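Local structure of glutamyl endopeptidase (Staphylococcus epidermidis, 6PYM) at residues Ala115-Asn120 with Pro211-Gln216. The protein cleaves peptide bonds as a secreted serine endopeptidase, preferentially on the carboxyl side of glutamate and aspartate. The protein carries 1 engineered substitution. Residues are numbered along the deposited sequence; the frame is centred on the assembly and turned at random.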
loop_
_atom_site.group_PDB
_atom_site.type_symbol
_atom_site.label_atom_id
_atom_site.label_comp_id
_atom_site.label_asym_id
_atom_site.label_seq_id
_atom_site.Cartn_x
_atom_site.Cartn_y
_atom_site.Cartn_z
ATOM N N ALA A 115 0.765 6.807 7.531
ATOM C CA ALA A 115 0.912 7.651 6.358
ATOM C C ALA A 115 -0.151 8.737 6.336
ATOM O O ALA A 115 -1.256 8.572 6.861
ATOM C CB ALA A 115 0.788 6.808 5.094
ATOM N N THR A 116 0.205 9.867 5.737
ATOM C CA THR A 116 -0.759 10.923 5.470
ATOM C C THR A 116 -1.477 10.623 4.164
ATOM O O THR A 116 -0.835 10.322 3.154
ATOM C CB THR A 116 -0.032 12.265 5.352
ATOM O OG1 THR A 116 0.667 12.549 6.571
ATOM C CG2 THR A 116 -1.022 13.391 5.068
ATOM N N ILE A 117 -2.802 10.696 4.189
ATOM C CA ILE A 117 -3.641 10.518 3.010
ATOM C C ILE A 117 -3.863 11.877 2.368
ATOM O O ILE A 117 -4.133 12.866 3.065
ATOM C CB ILE A 117 -4.996 9.916 3.423
ATOM C CG1 ILE A 117 -4.818 8.653 4.273
ATOM C CG2 ILE A 117 -5.874 9.689 2.198
ATOM C CD1 ILE A 117 -4.073 7.530 3.589
ATOM N N SER A 118 -3.799 11.937 1.043
ATOM C CA SER A 118 -4.145 13.170 0.345
ATOM C C SER A 118 -5.657 13.336 0.240
ATOM O O SER A 118 -6.391 12.377 0.000
ATOM C CB SER A 118 -3.553 13.151 -1.060
ATOM O OG SER A 118 -3.891 14.334 -1.766
ATOM N N SER A 119 -6.115 14.582 0.405
ATOM C CA SER A 119 -7.489 14.925 0.068
ATOM C C SER A 119 -7.740 14.823 -1.428
ATOM O O SER A 119 -8.902 14.771 -1.851
ATOM C CB SER A 119 -7.781 16.358 0.503
ATOM O OG SER A 119 -7.085 17.264 -0.335
ATOM N N ASN A 120 -6.672 14.800 -2.230
ATOM C CA ASN A 120 -6.728 14.692 -3.683
ATOM C C ASN A 120 -7.354 15.912 -4.353
ATOM O O ASN A 120 -7.683 15.866 -5.538
ATOM C CB ASN A 120 -7.345 13.370 -4.155
ATOM C CG ASN A 120 -6.327 12.244 -4.193
ATOM O OD1 ASN A 120 -5.219 12.428 -4.691
ATOM N ND2 ASN A 120 -6.687 11.085 -3.660
ATOM N N PRO A 211 -10.550 6.084 12.932
ATOM C CA PRO A 211 -10.897 7.422 13.433
ATOM C C PRO A 211 -9.735 8.390 13.410
ATOM O O PRO A 211 -9.959 9.599 13.272
ATOM C CB PRO A 211 -11.429 7.155 14.848
ATOM C CG PRO A 211 -10.931 5.786 15.204
ATOM C CD PRO A 211 -10.828 5.026 13.915
ATOM N N ASP A 212 -8.505 7.883 13.500
ATOM C CA ASP A 212 -7.297 8.694 13.486
ATOM C C ASP A 212 -6.721 8.909 12.091
ATOM O O ASP A 212 -5.592 9.396 11.982
ATOM C CB ASP A 212 -6.233 8.105 14.430
ATOM C CG ASP A 212 -5.829 6.670 14.068
ATOM O OD1 ASP A 212 -6.569 5.991 13.332
ATOM O OD2 ASP A 212 -4.769 6.202 14.543
ATOM N N ILE A 213 -7.468 8.586 11.030
ATOM C CA ILE A 213 -6.959 8.790 9.675
ATOM C C ILE A 213 -6.534 10.243 9.491
ATOM O O ILE A 213 -7.237 11.175 9.899
ATOM C CB ILE A 213 -7.996 8.338 8.631
ATOM C CG1 ILE A 213 -7.328 8.150 7.269
ATOM C CG2 ILE A 213 -9.168 9.316 8.532
ATOM C CD1 ILE A 213 -6.587 6.833 7.135
ATOM N N ASN A 214 -5.369 10.444 8.895
ATOM C CA ASN A 214 -4.791 11.771 8.722
ATOM C C ASN A 214 -4.902 12.139 7.249
ATOM O O ASN A 214 -4.094 11.692 6.431
ATOM C CB ASN A 214 -3.340 11.764 9.190
ATOM C CG ASN A 214 -2.679 13.118 9.066
ATOM O OD1 ASN A 214 -3.346 14.137 8.904
ATOM N ND2 ASN A 214 -1.355 13.134 9.151
ATOM N N ILE A 215 -5.905 12.943 6.909
ATOM C CA ILE A 215 -6.155 13.383 5.543
ATOM C C ILE A 215 -5.775 14.857 5.446
ATOM O O ILE A 215 -6.284 15.687 6.213
ATOM C CB ILE A 215 -7.622 13.154 5.151
ATOM C CG1 ILE A 215 -7.971 11.665 5.262
ATOM C CG2 ILE A 215 -7.897 13.688 3.756
ATOM C CD1 ILE A 215 -9.446 11.352 5.117
ATOM N N GLN A 216 -4.887 15.183 4.512
ATOM C CA GLN A 216 -4.362 16.541 4.363
ATOM C C GLN A 216 -4.383 17.017 2.913
ATOM O O GLN A 216 -4.362 18.229 2.663
ATOM C CB GLN A 216 -2.917 16.609 4.855
ATOM C CG GLN A 216 -2.728 16.433 6.341
ATOM C CD GLN A 216 -3.412 17.512 7.149
ATOM O OE1 GLN A 216 -3.321 18.696 6.823
ATOM N NE2 GLN A 216 -4.081 17.114 8.223
ATOM O OXT GLN A 216 -4.384 16.221 1.964
HETATM O O HOH W 1 -3.395 8.326 8.482
HETATM O O HOH W 2 -3.204 16.657 -0.497
HETATM O O HOH W 3 -5.430 19.209 0.737
#
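Ile117 grips the C-terminal tail at both ends of its own backbone: its N donates to Asn214 O at 2.8 Å, and its O accepts from Gln216 N, also at 2.8 Å. These bonds flank Ile215, the signature of a parallel bridge. Beyond this single bridge, Ser119 N donates to the terminal carboxylate oxygen Gln216 OXT at 2.8 Å, and a water spans the two backbones by accepting from Asn214 N and donating to Ala115 O.

The tight side is the apolar one. CG1 of Ile117 lies 3.8 Å from CD1 of Ile213, the two side chains crossing at about a right angle, and its CB meets CG1 of Ile215 at 3.9 Å. Val41, Val180 and Ile198 also pack on Ile117, and helix 200-209 touches Ile213 and Ile215.

The other side faces solvent: Gln216 is exposed and Thr116 and Asn214 partly so, whereas Ile117 is buried. Asn214 CG stands anti to the backbone N (chi1 -179°), which places ND2 3.3 Å from Thr116 OG1, at an angle too poor for a hydrogen bond; OD1 accepts a hydrogen bond from Gln216 NE2 at 3.1 Å. Thr116 CG2 rests on CB and CG of Gln216, and a second water joins Ser118 OG to OXT.

Residues 115-120 belong to the connection between the two beta-barrels, with backbone bonds to Val40 and Val180; the tail after helix 200-209 runs alongside this linker and bridges to it, in the chymotrypsin-like fold of the S1B peptidases.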